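Local coordinates for reticulocyte-binding protein 2a (Plasmodium vivax, PDB 4Z8N), which probably binds the surface of reticulocytes through this erythrocyte-binding domain, as a step in invasion of red blood cells by the malaria parasite, at residues 17-23 against 265-269; 66-70 against 114-118; 80-84 against 100-104; 85-89 against 199-203; 210-215 against 276-281. One frame throughout, in Å; residues are numbered along the deposited sequence.

Contact 1 of 5, residues 17-23 against 265-269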
# COMPACT_ATOMS: atom_id res chain seq x y z
N ILE A 17 -5.50 0.91 -4.60
CA ILE A 17 -5.11 0.74 -3.21
C ILE A 17 -5.16 2.10 -2.53
O ILE A 17 -4.39 3.00 -2.87
CB ILE A 17 -3.71 0.12 -3.06
CG1 ILE A 17 -3.67 -1.29 -3.68
CG2 ILE A 17 -3.30 0.07 -1.60
CD1 ILE A 17 -2.32 -1.96 -3.58
N ILE A 18 -6.08 2.25 -1.59
CA ILE A 18 -6.14 3.46 -0.79
C ILE A 18 -5.31 3.27 0.47
O ILE A 18 -5.58 2.37 1.27
CB ILE A 18 -7.58 3.83 -0.42
CG1 ILE A 18 -8.38 4.15 -1.68
CG2 ILE A 18 -7.60 5.01 0.54
CD1 ILE A 18 -9.81 4.52 -1.42
N SER A 19 -4.28 4.09 0.63
CA SER A 19 -3.34 3.93 1.73
C SER A 19 -3.69 4.83 2.91
O SER A 19 -4.21 5.93 2.73
CB SER A 19 -1.92 4.20 1.25
OG SER A 19 -0.98 3.99 2.29
N THR A 20 -3.39 4.35 4.11
CA THR A 20 -3.64 5.13 5.32
C THR A 20 -2.48 6.07 5.62
O THR A 20 -2.54 6.86 6.56
CB THR A 20 -3.87 4.21 6.54
OG1 THR A 20 -2.82 3.24 6.61
CG2 THR A 20 -5.21 3.50 6.43
N VAL A 21 -1.43 5.98 4.81
CA VAL A 21 -0.25 6.83 4.99
C VAL A 21 0.02 7.68 3.75
O VAL A 21 -0.38 7.32 2.63
CB VAL A 21 1.00 5.98 5.32
CG1 VAL A 21 0.77 5.13 6.56
CG2 VAL A 21 1.39 5.11 4.14
N TYR A 22 0.68 8.81 3.95
CA TYR A 22 1.04 9.73 2.88
C TYR A 22 1.78 8.99 1.76
O TYR A 22 2.63 8.16 2.04
CB TYR A 22 1.91 10.86 3.44
CG TYR A 22 2.27 11.95 2.46
CD1 TYR A 22 3.37 11.83 1.62
CD2 TYR A 22 1.52 13.13 2.39
CE1 TYR A 22 3.70 12.83 0.73
CE2 TYR A 22 1.86 14.13 1.51
CZ TYR A 22 2.94 13.98 0.68
OH TYR A 22 3.28 14.98 -0.21
N PRO A 23 1.45 9.29 0.49
CA PRO A 23 0.50 10.29 -0.00
C PRO A 23 -0.91 9.75 -0.27
O PRO A 23 -1.63 10.34 -1.08
CB PRO A 23 1.14 10.74 -1.31
CG PRO A 23 1.76 9.49 -1.83
CD PRO A 23 2.22 8.69 -0.62
N PHE A 265 4.81 3.93 -5.14
CA PHE A 265 3.70 3.97 -4.20
C PHE A 265 3.60 2.67 -3.39
O PHE A 265 3.36 2.69 -2.19
CB PHE A 265 2.39 4.23 -4.95
CG PHE A 265 1.20 4.45 -4.06
CD1 PHE A 265 1.07 5.61 -3.31
CD2 PHE A 265 0.18 3.51 -4.00
CE1 PHE A 265 -0.03 5.82 -2.50
CE2 PHE A 265 -0.93 3.71 -3.20
CZ PHE A 265 -1.03 4.87 -2.44
N SER A 266 3.81 1.54 -4.06
CA SER A 266 3.67 0.24 -3.40
C SER A 266 4.97 -0.26 -2.76
O SER A 266 4.93 -0.99 -1.77
CB SER A 266 3.16 -0.80 -4.39
OG SER A 266 1.75 -0.71 -4.52
N LEU A 267 6.11 0.15 -3.32
CA LEU A 267 7.40 -0.28 -2.78
C LEU A 267 7.57 0.16 -1.33
O LEU A 267 8.01 -0.61 -0.48
CB LEU A 267 8.55 0.28 -3.63
CG LEU A 267 9.97 -0.06 -3.15
CD1 LEU A 267 10.21 -1.56 -3.25
CD2 LEU A 267 11.01 0.71 -3.94
N LYS A 268 7.22 1.41 -1.05
CA LYS A 268 7.32 1.98 0.28
C LYS A 268 6.53 1.17 1.30
O LYS A 268 6.94 1.02 2.45
CB LYS A 268 6.84 3.44 0.27
CG LYS A 268 6.86 4.11 1.63
CD LYS A 268 6.52 5.59 1.52
CE LYS A 268 5.10 5.87 1.99
NZ LYS A 268 4.76 7.31 1.85
N ARG A 269 5.39 0.64 0.87
CA ARG A 269 4.49 -0.10 1.74
C ARG A 269 4.94 -1.55 1.92
O ARG A 269 4.73 -2.15 2.97
CB ARG A 269 3.07 -0.06 1.20
CG ARG A 269 2.53 1.34 1.04
CD ARG A 269 2.49 2.05 2.38
NE ARG A 269 1.38 1.59 3.20
CZ ARG A 269 1.37 1.60 4.53
NH1 ARG A 269 2.44 2.05 5.19
NH2 ARG A 269 0.31 1.17 5.20

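Contact 2 of 5, residues 66-70 against 114-118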
# COMPACT_ATOMS: atom_id res chain seq x y z
N GLN A 66 -8.76 14.59 6.76
CA GLN A 66 -9.70 13.49 6.91
C GLN A 66 -9.04 12.31 7.61
O GLN A 66 -9.62 11.72 8.53
CB GLN A 66 -10.25 13.06 5.55
CG GLN A 66 -11.18 11.87 5.62
CD GLN A 66 -11.82 11.54 4.29
OE1 GLN A 66 -12.22 12.43 3.54
NE2 GLN A 66 -11.90 10.25 3.97
N ILE A 67 -7.83 11.96 7.18
CA ILE A 67 -7.08 10.87 7.79
C ILE A 67 -6.79 11.17 9.26
O ILE A 67 -6.83 10.28 10.10
CB ILE A 67 -5.74 10.61 7.05
CG1 ILE A 67 -6.00 10.29 5.58
CG2 ILE A 67 -4.99 9.46 7.70
CD1 ILE A 67 -6.74 9.00 5.36
N ASN A 68 -6.52 12.44 9.56
CA ASN A 68 -6.27 12.87 10.93
C ASN A 68 -7.50 12.71 11.81
O ASN A 68 -7.38 12.47 13.01
CB ASN A 68 -5.80 14.32 10.96
CG ASN A 68 -4.41 14.50 10.38
OD1 ASN A 68 -3.66 13.54 10.25
ND2 ASN A 68 -4.07 15.74 10.03
N SER A 69 -8.68 12.84 11.22
CA SER A 69 -9.93 12.70 11.96
C SER A 69 -10.25 11.24 12.25
O SER A 69 -11.13 10.93 13.05
CB SER A 69 -11.09 13.35 11.20
OG SER A 69 -11.35 12.66 9.99
N CYS A 70 -9.54 10.34 11.58
CA CYS A 70 -9.76 8.90 11.74
C CYS A 70 -8.86 8.31 12.82
O CYS A 70 -8.99 7.14 13.16
CB CYS A 70 -9.52 8.18 10.41
SG CYS A 70 -10.58 8.74 9.06
N CYS A 114 -14.12 5.41 7.41
CA CYS A 114 -13.65 6.75 7.73
C CYS A 114 -12.52 7.14 6.79
O CYS A 114 -12.42 8.28 6.34
CB CYS A 114 -13.20 6.83 9.19
SG CYS A 114 -12.50 8.41 9.71
N VAL A 115 -11.67 6.16 6.47
CA VAL A 115 -10.54 6.37 5.58
C VAL A 115 -10.99 6.48 4.12
O VAL A 115 -10.54 7.35 3.38
CB VAL A 115 -9.50 5.24 5.72
CG1 VAL A 115 -8.45 5.32 4.62
CG2 VAL A 115 -8.85 5.29 7.09
N GLN A 116 -11.89 5.59 3.72
CA GLN A 116 -12.37 5.55 2.34
C GLN A 116 -13.49 6.56 2.07
O GLN A 116 -14.04 6.59 0.97
CB GLN A 116 -12.86 4.15 1.98
CG GLN A 116 -11.75 3.16 1.67
CD GLN A 116 -12.29 1.82 1.21
OE1 GLN A 116 -13.47 1.51 1.43
NE2 GLN A 116 -11.45 1.03 0.56
N ALA A 117 -13.84 7.36 3.07
CA ALA A 117 -14.88 8.38 2.89
C ALA A 117 -14.44 9.39 1.84
O ALA A 117 -13.25 9.73 1.75
CB ALA A 117 -15.19 9.07 4.21
N ASN A 118 -15.39 9.85 1.03
CA ASN A 118 -15.14 10.84 -0.03
C ASN A 118 -14.15 10.35 -1.09
O ASN A 118 -13.62 11.16 -1.86
CB ASN A 118 -14.62 12.15 0.58
CG ASN A 118 -15.51 12.66 1.69
OD1 ASN A 118 -16.72 12.81 1.52
ND2 ASN A 118 -14.91 12.93 2.85

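Contact 3 of 5, residues 80-84 against 100-104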
# COMPACT_ATOMS: atom_id res chain seq x y z
N THR A 80 -7.96 -2.58 20.82
CA THR A 80 -8.68 -3.85 20.75
C THR A 80 -7.74 -4.97 20.30
O THR A 80 -7.76 -6.07 20.86
CB THR A 80 -9.88 -3.76 19.79
OG1 THR A 80 -10.78 -2.75 20.25
CG2 THR A 80 -10.61 -5.09 19.74
N ILE A 81 -6.93 -4.69 19.28
CA ILE A 81 -5.96 -5.65 18.77
C ILE A 81 -4.96 -6.05 19.85
O ILE A 81 -4.59 -7.22 19.97
CB ILE A 81 -5.21 -5.07 17.55
CG1 ILE A 81 -6.17 -4.91 16.37
CG2 ILE A 81 -4.04 -5.97 17.15
CD1 ILE A 81 -5.55 -4.28 15.15
N PHE A 82 -4.54 -5.07 20.65
CA PHE A 82 -3.60 -5.32 21.75
C PHE A 82 -4.19 -6.32 22.75
O PHE A 82 -3.49 -7.21 23.23
CB PHE A 82 -3.25 -4.00 22.46
CG PHE A 82 -2.23 -4.15 23.56
CD1 PHE A 82 -1.08 -4.89 23.37
CD2 PHE A 82 -2.42 -3.52 24.78
CE1 PHE A 82 -0.14 -5.02 24.38
CE2 PHE A 82 -1.49 -3.64 25.80
CZ PHE A 82 -0.34 -4.39 25.60
N VAL A 83 -5.48 -6.18 23.05
CA VAL A 83 -6.17 -7.12 23.94
C VAL A 83 -6.23 -8.51 23.32
O VAL A 83 -6.01 -9.52 24.00
CB VAL A 83 -7.60 -6.65 24.27
CG1 VAL A 83 -8.28 -7.64 25.20
CG2 VAL A 83 -7.58 -5.26 24.89
N LEU A 84 -6.52 -8.57 22.03
CA LEU A 84 -6.69 -9.84 21.33
C LEU A 84 -5.36 -10.56 21.10
O LEU A 84 -5.34 -11.78 20.92
CB LEU A 84 -7.38 -9.61 19.98
CG LEU A 84 -8.81 -9.07 20.03
CD1 LEU A 84 -9.29 -8.70 18.64
CD2 LEU A 84 -9.75 -10.10 20.65
N LYS A 100 -14.69 -9.16 22.24
CA LYS A 100 -13.65 -8.23 21.82
C LYS A 100 -13.31 -8.42 20.34
O LYS A 100 -13.03 -7.45 19.64
CB LYS A 100 -12.39 -8.42 22.67
CG LYS A 100 -11.78 -7.11 23.15
CD LYS A 100 -12.69 -6.44 24.17
CE LYS A 100 -12.17 -5.06 24.55
NZ LYS A 100 -12.11 -4.15 23.36
N HIS A 101 -13.35 -9.66 19.89
CA HIS A 101 -13.10 -9.95 18.48
C HIS A 101 -14.23 -9.40 17.63
O HIS A 101 -14.01 -8.84 16.56
CB HIS A 101 -12.95 -11.45 18.25
CG HIS A 101 -12.59 -11.80 16.84
ND1 HIS A 101 -11.30 -11.79 16.37
CD2 HIS A 101 -13.37 -12.16 15.79
CE1 HIS A 101 -11.29 -12.13 15.09
NE2 HIS A 101 -12.53 -12.36 14.72
N ASN A 102 -15.46 -9.56 18.13
CA ASN A 102 -16.62 -8.99 17.48
C ASN A 102 -16.49 -7.47 17.37
O ASN A 102 -16.83 -6.87 16.35
CB ASN A 102 -17.89 -9.37 18.24
CG ASN A 102 -19.16 -9.03 17.49
OD1 ASN A 102 -19.60 -9.80 16.63
ND2 ASN A 102 -19.75 -7.89 17.81
N GLU A 103 -15.99 -6.85 18.44
CA GLU A 103 -15.75 -5.42 18.47
C GLU A 103 -14.68 -5.00 17.47
O GLU A 103 -14.78 -3.95 16.82
CB GLU A 103 -15.35 -4.99 19.89
CG GLU A 103 -15.24 -3.49 20.09
CD GLU A 103 -15.04 -3.12 21.55
OE1 GLU A 103 -15.11 -4.03 22.41
OE2 GLU A 103 -14.83 -1.92 21.84
N TYR A 104 -13.65 -5.84 17.34
CA TYR A 104 -12.56 -5.60 16.40
C TYR A 104 -13.06 -5.50 14.96
O TYR A 104 -12.64 -4.63 14.20
CB TYR A 104 -11.50 -6.70 16.52
CG TYR A 104 -10.66 -6.89 15.28
CD1 TYR A 104 -9.58 -6.06 15.02
CD2 TYR A 104 -10.94 -7.91 14.38
CE1 TYR A 104 -8.80 -6.23 13.89
CE2 TYR A 104 -10.17 -8.09 13.25
CZ TYR A 104 -9.11 -7.25 13.00
OH TYR A 104 -8.35 -7.43 11.87

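Contact 4 of 5, residues 85-89 against 199-203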
# COMPACT_ATOMS: atom_id res chain seq x y z
N GLU A 85 -4.26 -9.82 21.12
CA GLU A 85 -2.94 -10.40 20.90
C GLU A 85 -2.30 -10.85 22.21
O GLU A 85 -1.46 -11.75 22.23
CB GLU A 85 -2.02 -9.41 20.19
CG GLU A 85 -2.34 -9.21 18.72
CD GLU A 85 -1.35 -8.29 18.03
OE1 GLU A 85 -0.57 -7.62 18.73
OE2 GLU A 85 -1.35 -8.26 16.78
N TYR A 86 -2.69 -10.20 23.30
CA TYR A 86 -2.16 -10.53 24.61
C TYR A 86 -3.28 -10.74 25.63
O TYR A 86 -3.38 -10.00 26.60
CB TYR A 86 -1.21 -9.43 25.09
CG TYR A 86 -0.02 -9.22 24.18
CD1 TYR A 86 -0.09 -8.36 23.10
CD2 TYR A 86 1.17 -9.90 24.40
CE1 TYR A 86 1.00 -8.17 22.26
CE2 TYR A 86 2.26 -9.72 23.57
CZ TYR A 86 2.17 -8.85 22.50
OH TYR A 86 3.25 -8.67 21.67
N PRO A 87 -4.12 -11.78 25.42
CA PRO A 87 -5.27 -11.99 26.30
C PRO A 87 -4.88 -12.45 27.70
O PRO A 87 -5.54 -12.08 28.67
CB PRO A 87 -6.08 -13.07 25.57
CG PRO A 87 -5.06 -13.82 24.79
CD PRO A 87 -4.03 -12.81 24.36
N GLU A 88 -3.83 -13.26 27.80
CA GLU A 88 -3.40 -13.80 29.08
C GLU A 88 -2.90 -12.69 29.99
O GLU A 88 -3.23 -12.66 31.18
CB GLU A 88 -2.31 -14.86 28.88
CG GLU A 88 -2.68 -15.99 27.93
CD GLU A 88 -2.20 -15.76 26.50
OE1 GLU A 88 -1.94 -14.59 26.14
OE2 GLU A 88 -2.08 -16.75 25.75
N ASN A 89 -2.12 -11.77 29.44
CA ASN A 89 -1.60 -10.66 30.22
C ASN A 89 -2.69 -9.66 30.58
O ASN A 89 -2.58 -8.93 31.57
CB ASN A 89 -0.46 -9.96 29.48
CG ASN A 89 0.82 -10.78 29.49
OD1 ASN A 89 1.48 -10.92 30.52
ND2 ASN A 89 1.18 -11.32 28.33
N VAL A 199 -8.28 -18.81 25.62
CA VAL A 199 -7.88 -17.54 25.02
C VAL A 199 -6.57 -17.64 24.24
O VAL A 199 -6.36 -16.91 23.27
CB VAL A 199 -7.74 -16.43 26.09
CG1 VAL A 199 -9.11 -16.06 26.65
CG2 VAL A 199 -6.79 -16.85 27.20
N THR A 200 -5.69 -18.56 24.65
CA THR A 200 -4.44 -18.78 23.92
C THR A 200 -4.72 -19.34 22.53
O THR A 200 -4.14 -18.89 21.54
CB THR A 200 -3.50 -19.74 24.69
OG1 THR A 200 -3.13 -19.15 25.94
CG2 THR A 200 -2.24 -20.02 23.87
N ILE A 201 -5.63 -20.31 22.46
CA ILE A 201 -6.06 -20.86 21.18
C ILE A 201 -6.72 -19.78 20.33
O ILE A 201 -6.43 -19.66 19.13
CB ILE A 201 -7.03 -22.04 21.37
CG1 ILE A 201 -6.29 -23.25 21.94
CG2 ILE A 201 -7.72 -22.41 20.06
CD1 ILE A 201 -7.17 -24.47 22.19
N SER A 202 -7.59 -19.00 20.95
CA SER A 202 -8.29 -17.92 20.25
C SER A 202 -7.31 -16.89 19.72
O SER A 202 -7.48 -16.37 18.61
CB SER A 202 -9.30 -17.26 21.18
OG SER A 202 -10.26 -18.20 21.63
N ALA A 203 -6.27 -16.59 20.49
CA ALA A 203 -5.26 -15.61 20.09
C ALA A 203 -4.43 -16.07 18.89
O ALA A 203 -4.11 -15.28 18.01
CB ALA A 203 -4.35 -15.28 21.27

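Contact 5 of 5, residues 210-215 against 276-281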
# COMPACT_ATOMS: atom_id res chain seq x y z
N GLU A 210 -4.77 -12.40 10.96
CA GLU A 210 -4.32 -11.06 10.61
C GLU A 210 -2.97 -11.11 9.91
O GLU A 210 -2.64 -10.23 9.12
CB GLU A 210 -4.29 -10.14 11.85
CG GLU A 210 -3.28 -10.50 12.93
CD GLU A 210 -3.29 -9.49 14.07
OE1 GLU A 210 -3.67 -8.32 13.85
OE2 GLU A 210 -2.92 -9.86 15.21
N MET A 211 -2.19 -12.16 10.16
CA MET A 211 -0.94 -12.33 9.42
C MET A 211 -1.23 -12.69 7.97
O MET A 211 -0.53 -12.22 7.07
CB MET A 211 -0.06 -13.39 10.08
CG MET A 211 0.68 -12.88 11.30
SD MET A 211 1.83 -14.06 12.01
CE MET A 211 3.14 -14.05 10.79
N LEU A 212 -2.26 -13.51 7.75
CA LEU A 212 -2.69 -13.83 6.40
C LEU A 212 -3.26 -12.59 5.70
O LEU A 212 -3.06 -12.40 4.50
CB LEU A 212 -3.72 -14.97 6.41
CG LEU A 212 -3.18 -16.37 6.74
CD1 LEU A 212 -4.32 -17.37 6.91
CD2 LEU A 212 -2.22 -16.85 5.66
N ASP A 213 -3.96 -11.75 6.46
CA ASP A 213 -4.52 -10.51 5.93
C ASP A 213 -3.43 -9.53 5.51
O ASP A 213 -3.54 -8.87 4.48
CB ASP A 213 -5.43 -9.84 6.96
CG ASP A 213 -6.74 -10.56 7.14
OD1 ASP A 213 -7.19 -11.23 6.18
OD2 ASP A 213 -7.33 -10.47 8.24
N ILE A 214 -2.39 -9.44 6.33
CA ILE A 214 -1.23 -8.62 6.01
C ILE A 214 -0.56 -9.11 4.73
O ILE A 214 -0.17 -8.32 3.87
CB ILE A 214 -0.20 -8.62 7.17
CG1 ILE A 214 -0.77 -7.88 8.38
CG2 ILE A 214 1.10 -7.98 6.74
CD1 ILE A 214 0.14 -7.93 9.60
N ILE A 215 -0.45 -10.43 4.59
CA ILE A 215 0.13 -11.02 3.38
C ILE A 215 -0.71 -10.70 2.15
O ILE A 215 -0.17 -10.38 1.09
CB ILE A 215 0.29 -12.55 3.53
CG1 ILE A 215 1.40 -12.86 4.54
CG2 ILE A 215 0.63 -13.20 2.19
CD1 ILE A 215 1.66 -14.32 4.74
N ALA A 276 6.14 -5.77 10.01
CA ALA A 276 4.94 -6.08 10.78
C ALA A 276 4.81 -7.59 10.95
O ALA A 276 4.46 -8.08 12.02
CB ALA A 276 3.71 -5.50 10.12
N LEU A 277 5.11 -8.33 9.89
CA LEU A 277 5.05 -9.79 9.93
C LEU A 277 6.04 -10.37 10.95
O LEU A 277 5.72 -11.34 11.64
CB LEU A 277 5.32 -10.37 8.55
CG LEU A 277 4.21 -10.14 7.53
CD1 LEU A 277 4.64 -10.64 6.17
CD2 LEU A 277 2.93 -10.83 7.98
N LYS A 278 7.22 -9.77 11.03
CA LYS A 278 8.23 -10.16 12.01
C LYS A 278 7.71 -9.99 13.43
O LYS A 278 7.89 -10.87 14.28
CB LYS A 278 9.51 -9.35 11.81
CG LYS A 278 10.50 -9.43 12.97
CD LYS A 278 11.00 -10.84 13.20
CE LYS A 278 12.07 -10.88 14.27
NZ LYS A 278 12.19 -12.23 14.90
N GLU A 279 7.08 -8.85 13.69
CA GLU A 279 6.51 -8.57 15.00
C GLU A 279 5.44 -9.59 15.37
O GLU A 279 5.44 -10.14 16.47
CB GLU A 279 5.92 -7.16 15.04
CG GLU A 279 5.23 -6.83 16.36
CD GLU A 279 3.95 -6.03 16.17
OE1 GLU A 279 3.95 -5.09 15.35
OE2 GLU A 279 2.94 -6.35 16.83
N LYS A 280 4.52 -9.85 14.43
CA LYS A 280 3.43 -10.78 14.67
C LYS A 280 3.95 -12.21 14.77
O LYS A 280 3.46 -13.00 15.57
CB LYS A 280 2.38 -10.68 13.56
CG LYS A 280 1.85 -9.28 13.28
CD LYS A 280 1.09 -8.71 14.45
CE LYS A 280 0.37 -7.43 14.04
NZ LYS A 280 -0.12 -6.67 15.21
N GLY A 281 4.93 -12.53 13.93
CA GLY A 281 5.53 -13.85 13.91
C GLY A 281 6.17 -14.23 15.24
O GLY A 281 5.98 -15.33 15.74

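Contact 1 of 5, residues 17-23 against 265-269
The guanidinium of R269 lies against V21, whose CG2 sits over one face of the flat group, 3.4 Å from NH1. The two side chains arrive from opposite directions, and the methyl is offset toward the rim rather than centred. R269 comes to this place folded: its chain bends at both chi2 (-61°) and chi3 (-76°). Beside it, F265 pushes its ring into the curve of the 17-23 segment. The ring meets P23 at its edge, with F265 CE1 4.1 Å from P23 CD, and near its plane F265 CE2 also approaches the backbone O of I17 at 3.5 Å. S19 CB packs on the end of the same ring, 3.9 Å from F265 CZ. These pairs fasten a short N-terminal hairpin, strands 9-11 and 17-19, to helix 246-297, the long last helix of an otherwise helical domain. Just past the strand the chain turns: S19 OG accepts a nearly straight bond from V21 N (3.2 Å, 166°), an ST turn that brings V21 round to the arginine, and P23 follows through a cis peptide bond. A second shell fixes the polar ends. D9 forms a salt bridge with R269 NE and a hydrogen bond with S19 OG, while L5 O takes a hydrogen bond from R269 NH2. On the helix side, S266 OG is hydrogen-bonded to H221 of helix 199-237.

Contact 2 of 5, residues 66-70 against 114-118
Q66 spends both ends of its side-chain amide on the 114-118 segment. Its NE2 donates to A117 O at 2.6 Å, close to straight (167°) and in the plane of the Q66 amide, although the nitrogen stands above the plane of the carbonyl it addresses. The same NE2 also donates to C114 O, 3.1 Å away, along a more bent path tilted from the amide plane. The OE1 of Q66 in turn accepts from N118 ND2 at 2.8 Å, with the two amide planes steeply turned against each other at 71°. Y122 OH is a further hydrogen-bonding partner of that oxygen. An extended chain, with CG anti to the backbone N, carries the amide far enough to catch carbonyls where helix 94-115 is ending. Next to this polar cluster the C70–C114 disulfide joins SG to SG at 2.1 Å with a chi3 of -94°, near the relaxed right-angle value. I67 CD1 adds an apolar touch on V115 CG1 at 4.1 Å, on the side where F24 and F10 also pack. The turn held here leads into helix 119-136, whose E120 is a calcium-binding residue in a structure of this protein, with no calcium ion bound here. The covalent link limits how far the two helix ends can part, while one amide satisfies two carbonyls and is itself held from both ends.

Contact 3 of 5, residues 80-84 against 100-104
Segments 80-84 and 100-104 run roughly antiparallel, their axes 9.6 Å apart at closest approach and 144° between their directions, with T80 beside Y104 and L84 beside H101. L84 reaches between two turns of its partner: CD1 rests on Y104 CB and CD2 on K100 CB, each at 3.7 Å. The methyl of T80 enters the same groove, with CG2 3.4 Å from the backbone O of K100 and also against Y104 CB. Y104 leans its ring on I81, and I81 CG1 lies 3.8 Å from Y104 CD1. This is the antiparallel pairing of helices 71-85 and 94-115, a helical hairpin closed by the short helix 87-90 within the Rh5-type coiled-coil domain. Farther out, K100 bends at chi2 (68°) and chi4 (61°); its chain passes across V83, CG meeting V83 CG1, and NZ returns to its own helix. There K100 NZ forms a salt bridge with E103 OE1 at 3.1 Å, its hydrogen bond weak. In T80 the methyl CG2, anti to the backbone N, is the branch turned to the partner helix, while OG1 is hydrogen-bonded to Q107 OE1 and A76 O. F206 of helix 199-237 meets the ring of Y104 edge-to-face and also packs on L84.

Contact 4 of 5, residues 85-89 against 199-203
P87 makes the tight half of this contact, its ring pressed into the first turn of helix 199-237. CB of the proline lies 3.8 Å from V199 CB, and CG of P87 fits against the next turn, 3.9 Å from A203 CB and 3.7 Å from the backbone O of V199. Y97 of helix 94-115 packs against this apolar patch at both P87 and A203, and I92 also touches the proline. The other half is polar and lies at the more open side, where E88 is partly exposed and a single hydrogen bond holds it. Its side chain is bent at chi2 (95°), which swings the carboxylate across T200 at about a right angle. T200 OG1 donates to E88 OE2 at 2.6 Å, on the anti lone pair that faces away from the other carboxylate oxygen. The short helix 87-90, which links helices 71-85 and 94-115, is therefore set against the start of helix 199-237 by two means: a close hydrophobic fit at the proline, and one short, directed hydrogen bond to a carboxylate, probably charged, that fixes the rotation of the threonine hydroxyl.

Contact 5 of 5, residues 210-215 against 276-281
M211 and I214 meet L277 and K280 where helices 199-237 and 246-297 pack almost antiparallel, as neighbouring long helices of the domain's elongated bundle; the axes of the two segments lie 10.4 Å apart at an angle of 168°. Apolar packing dominates. I214 and L277 slide past each other in opposite directions, CG2 of the isoleucine resting 3.6 Å from CD2 of the leucine. I215 CG1 touches the other methyl, CD1 of L277, while I214 CD1 reaches A276 CB. M211 runs past K280 in the same opposed manner, its CG 3.6 Å from the lysine CB, so the lysine's stem serves as hydrophobic surface. L181 of helix 168-194 covers M211 and I215 from another helix. The charged groups gather at K280. Its amino group forms a salt bridge with E85 and a weaker one with E279 of its own helix. E210 stands near it, OE1 4.1 Å from K280 NZ, beyond salt-bridge range; the K280 ammonium probably eases the closeness of the E85 and E210 carboxylates. Finally, a bend at chi3 (72°) sets the terminal methyl of M211 against the partner backbone, CE lying 3.8 Å from L277 O and 3.9 Å from G281 N.

Contacts 1, 4 and 5 are largely buried, whereas contacts 2 and 3 are only partly so. Contact 1 lies nearest the chain's centre and joins the small hairpin to helix 246-297, which contact 5 also uses some 17 Å away, centre to centre. Contacts 2 and 3 share helix 94-115, yet one is covalent and amide-rich at a helix end and the other mainly apolar between two antiparallel helices. Contacts 4 and 5 share helix 199-237 and are joined directly by the salt bridge from E85 OE2 to K280 NZ, 2.6 Å. Contacts 3 and 4 abut through L84 and A203, while contacts 1 and 2 touch through T20 and I67.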